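Local coordinates for zinc phosphodiesterase ELAC protein 1 (Homo sapiens, PDB 3ZWF), which cleaves RNA as a zinc-dependent phosphodiesterase of the RNase Z family, acting in tRNA 3'-end processing and in the repair of damaged tRNAs, at residues H60-H65 / F179-S184. Residues are numbered along the deposited sequence; the frame is centred on the assembly and turned at random.
Sequences HLHGDH and FHRIPS. With ZN (zinc ion), chain E; ZN (zinc ion), chain D; PO4 (phosphate ion), chain F.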
ATOM      1  N   HIS A  60       6.131  11.078  -9.147  1.00 23.08           N
ATOM      2  CA  HIS A  60       6.080  10.183 -10.287  1.00 23.16           C
ATOM      3  C   HIS A  60       5.307   8.931  -9.936  1.00 22.81           C
ATOM      4  O   HIS A  60       5.230   8.595  -8.761  1.00 22.44           O
ATOM      5  CB  HIS A  60       7.446   9.850 -10.855  1.00 23.36           C
ATOM      6  CG  HIS A  60       8.339   9.005  -9.984  1.00 23.02           C
ATOM      7  ND1 HIS A  60       8.884   9.443  -8.784  1.00 22.85           N
ATOM      8  CD2 HIS A  60       8.954   7.838 -10.272  1.00 23.03           C
ATOM      9  CE1 HIS A  60       9.693   8.506  -8.316  1.00 22.74           C
ATOM     10  NE2 HIS A  60       9.758   7.521  -9.197  1.00 22.81           N
ATOM     11  N   LEU A  61       4.811   8.271 -10.976  1.00 23.06           N
ATOM     12  CA  LEU A  61       3.968   7.090 -10.774  1.00 22.91           C
ATOM     13  C   LEU A  61       4.759   5.777 -10.733  1.00 22.81           C
ATOM     14  O   LEU A  61       4.428   4.826 -11.469  1.00 24.14           O
ATOM     15  CB  LEU A  61       2.877   7.066 -11.863  1.00 23.41           C
ATOM     16  CG  LEU A  61       1.906   8.250 -11.814  1.00 23.61           C
ATOM     17  CD1 LEU A  61       0.814   8.177 -12.894  1.00 24.25           C
ATOM     18  CD2 LEU A  61       1.269   8.334 -10.413  1.00 23.22           C
ATOM     19  N   HIS A  62       5.756   5.713  -9.841  1.00 22.51           N
ATOM     20  CA  HIS A  62       6.367   4.451  -9.411  1.00 22.42           C
ATOM     21  C   HIS A  62       5.756   4.114  -8.085  1.00 22.07           C
ATOM     22  O   HIS A  62       5.491   4.979  -7.288  1.00 21.88           O
ATOM     23  CB  HIS A  62       7.872   4.544  -9.310  1.00 23.23           C
ATOM     24  CG  HIS A  62       8.563   4.314 -10.610  1.00 23.45           C
ATOM     25  ND1 HIS A  62       9.849   4.734 -10.840  1.00 23.29           N
ATOM     26  CD2 HIS A  62       8.165   3.662 -11.727  1.00 23.47           C
ATOM     27  CE1 HIS A  62      10.216   4.353 -12.047  1.00 24.05           C
ATOM     28  NE2 HIS A  62       9.197   3.714 -12.617  1.00 24.33           N
ATOM     29  N   GLY A  63       5.496   2.830  -7.836  1.00 22.13           N
ATOM     30  CA  GLY A  63       4.710   2.447  -6.691  1.00 21.97           C
ATOM     31  C   GLY A  63       5.223   2.856  -5.317  1.00 21.74           C
ATOM     32  O   GLY A  63       4.422   3.132  -4.410  1.00 21.69           O
ATOM     33  N   ASP A  64       6.544   2.961  -5.174  1.00 21.75           N
ATOM     34  CA  ASP A  64       7.187   3.383  -3.934  1.00 21.70           C
ATOM     35  C   ASP A  64       6.979   4.872  -3.627  1.00 21.65           C
ATOM     36  O   ASP A  64       7.416   5.348  -2.578  1.00 21.76           O
ATOM     37  CB  ASP A  64       8.723   3.064  -3.881  1.00 21.89           C
ATOM     38  CG  ASP A  64       9.483   3.522  -5.073  1.00 22.01           C
ATOM     39  OD1 ASP A  64       9.056   3.307  -6.246  1.00 22.07           O
ATOM     40  OD2 ASP A  64      10.548   4.126  -4.833  1.00 22.17           O
ATOM     41  N   HIS A  65       6.285   5.563  -4.541  1.00 21.63           N
ATOM     42  CA  HIS A  65       5.901   6.957  -4.335  1.00 21.72           C
ATOM     43  C   HIS A  65       4.389   7.208  -4.278  1.00 21.77           C
ATOM     44  O   HIS A  65       3.987   8.362  -4.055  1.00 21.97           O
ATOM     45  CB  HIS A  65       6.598   7.824  -5.414  1.00 21.88           C
ATOM     46  CG  HIS A  65       8.080   7.643  -5.409  1.00 21.97           C
ATOM     47  ND1 HIS A  65       8.952   8.576  -4.877  1.00 22.21           N
ATOM     48  CD2 HIS A  65       8.841   6.602  -5.810  1.00 21.99           C
ATOM     49  CE1 HIS A  65      10.181   8.101  -4.966  1.00 22.40           C
ATOM     50  NE2 HIS A  65      10.137   6.906  -5.523  1.00 22.45           N
ATOM     51  N   PHE A 179      14.298  13.961 -15.312  1.00 28.14           N
ATOM     52  CA  PHE A 179      14.508  12.808 -16.176  1.00 28.34           C
ATOM     53  C   PHE A 179      14.610  11.558 -15.310  1.00 27.48           C
ATOM     54  O   PHE A 179      15.436  11.499 -14.406  1.00 27.22           O
ATOM     55  CB  PHE A 179      15.777  12.933 -16.995  1.00 29.72           C
ATOM     56  CG  PHE A 179      15.866  11.926 -18.091  1.00 31.93           C
ATOM     57  CD1 PHE A 179      16.422  10.666 -17.866  1.00 33.48           C
ATOM     58  CD2 PHE A 179      15.329  12.211 -19.362  1.00 34.18           C
ATOM     59  CE1 PHE A 179      16.435   9.703 -18.885  1.00 36.28           C
ATOM     60  CE2 PHE A 179      15.367  11.255 -20.398  1.00 35.79           C
ATOM     61  CZ  PHE A 179      15.919   9.991 -20.139  1.00 37.24           C
ATOM     62  N   HIS A 180      13.769  10.566 -15.599  1.00 27.16           N
ATOM     63  CA  HIS A 180      13.771   9.327 -14.863  1.00 26.52           C
ATOM     64  C   HIS A 180      13.338   8.202 -15.822  1.00 26.85           C
ATOM     65  O   HIS A 180      13.115   8.448 -17.017  1.00 28.16           O
ATOM     66  CB  HIS A 180      12.889   9.505 -13.624  1.00 25.63           C
ATOM     67  CG  HIS A 180      12.875   8.337 -12.666  1.00 25.04           C
ATOM     68  ND1 HIS A 180      14.016   7.712 -12.189  1.00 25.09           N
ATOM     69  CD2 HIS A 180      11.829   7.715 -12.069  1.00 24.50           C
ATOM     70  CE1 HIS A 180      13.656   6.724 -11.370  1.00 24.63           C
ATOM     71  NE2 HIS A 180      12.340   6.718 -11.271  1.00 24.28           N
ATOM     72  N   ARG A 181      13.198   6.974 -15.321  1.00 26.59           N
ATOM     73  CA  ARG A 181      12.731   5.855 -16.152  1.00 27.04           C
ATOM     74  C   ARG A 181      11.315   6.092 -16.660  1.00 26.83           C
ATOM     75  O   ARG A 181      10.936   5.659 -17.760  1.00 27.53           O
ATOM     76  CB  ARG A 181      12.759   4.516 -15.358  1.00 28.93           C
ATOM     77  CG  ARG A 181      14.100   4.097 -14.881  1.00 34.17           C
ATOM     78  CD  ARG A 181      14.152   2.589 -14.516  1.00 47.65           C
ATOM     79  NE  ARG A 181      13.097   2.108 -13.608  1.00 39.49           N
ATOM     80  CZ  ARG A 181      12.956   2.474 -12.328  1.00 49.07           C
ATOM     81  NH1 ARG A 181      13.754   3.391 -11.760  1.00 31.42           N
ATOM     82  NH2 ARG A 181      11.978   1.943 -11.607  1.00 49.60           N
ATOM     83  N   ILE A 182      10.521   6.796 -15.853  1.00 26.11           N
ATOM     84  CA  ILE A 182       9.227   7.349 -16.288  1.00 26.10           C
ATOM     85  C   ILE A 182       9.304   8.821 -15.935  1.00 25.98           C
ATOM     86  O   ILE A 182      10.215   9.214 -15.194  1.00 25.85           O
ATOM     87  CB  ILE A 182       8.003   6.680 -15.615  1.00 25.50           C
ATOM     88  CG1 ILE A 182       7.983   6.837 -14.110  1.00 24.71           C
ATOM     89  CG2 ILE A 182       7.950   5.191 -16.025  1.00 27.70           C
ATOM     90  CD1 ILE A 182       6.673   6.443 -13.496  1.00 25.03           C
ATOM     91  N   PRO A 183       8.381   9.650 -16.463  1.00 26.21           N
ATOM     92  CA  PRO A 183       8.512  11.063 -16.130  1.00 26.27           C
ATOM     93  C   PRO A 183       8.365  11.348 -14.637  1.00 25.50           C
ATOM     94  O   PRO A 183       7.519  10.753 -13.948  1.00 24.99           O
ATOM     95  CB  PRO A 183       7.398  11.716 -16.922  1.00 26.90           C
ATOM     96  CG  PRO A 183       7.181  10.763 -18.106  1.00 27.60           C
ATOM     97  CD  PRO A 183       7.360   9.427 -17.485  1.00 26.66           C
ATOM     98  N   SER A 184       9.202  12.251 -14.155  1.00 25.64           N
ATOM     99  CA  SER A 184       9.260  12.572 -12.764  1.00 25.13           C
ATOM    100  C   SER A 184       9.386  14.087 -12.596  1.00 25.61           C
ATOM    101  O   SER A 184       9.854  14.786 -13.505  1.00 26.35           O
ATOM    102  CB  SER A 184      10.435  11.812 -12.118  1.00 24.88           C
ATOM    103  OG  SER A 184      10.589  12.094 -10.729  1.00 26.06           O
TER
HETATM  104 ZN    ZN E1364      11.208   5.770  -9.515  1.00 30.12          ZN
HETATM  105 ZN    ZN D1363      11.675   5.470  -6.135  0.90 26.97          ZN
HETATM  106  P   PO4 F1365      12.947   3.222  -8.178  1.00 29.50           P
HETATM  107  O1  PO4 F1365      12.742   4.226  -9.341  1.00 26.45           O
HETATM  108  O2  PO4 F1365      11.696   2.207  -8.321  1.00 24.35           O
HETATM  109  O3  PO4 F1365      12.751   3.862  -6.863  1.00 35.68           O
HETATM  110  O4  PO4 F1365      14.202   2.476  -8.473  1.00 39.19           O
HETATM  111  O   HOH W   1       5.159   9.519 -13.640  1.00 21.47           O
HETATM  112  O   HOH W   2      10.451   4.871  -7.821  1.00 28.39           O
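H60 meets H180 at one zinc ion, each giving its NE2 as ligand; the H180 ring turns an edge toward the H60 face in an offset T-shaped pair, planes at 89°. The backbone points H60 CB at the other loop, 3.2 Å from P183 O, while chi1 (68°) sets CG between backbone N and carbonyl carbon and swings NE2 to the zinc. A water bridges L61 N and that same carbonyl, while L61 CB lies beside I182 CD1. H62 binds the zinc through ND1 (2.2 Å), leaving one ring face to I182, whose CG1 makes a CH-pi contact 3.9 Å from the ring centroid; this apolar CG1-CD1 arm offers C-H groups without competing for the metal. R181 lays its guanidinium over H62 CE1, the planes 18° apart, and bends at chi3 so that NH1 donates to phosphate O1 (2.8 Å). D64 OD2 and H65 NE2 hold the second zinc, in the HxHxDH motif of the metallo-beta-lactamase fold; D251 bridges both metals and H311 completes the second site. Water 2 also spans the zincs. The phosphate, probably from crystallisation, likewise links them through O1 and O3, consistent with two metals and R181 together receiving the scissile phosphate of tRNA.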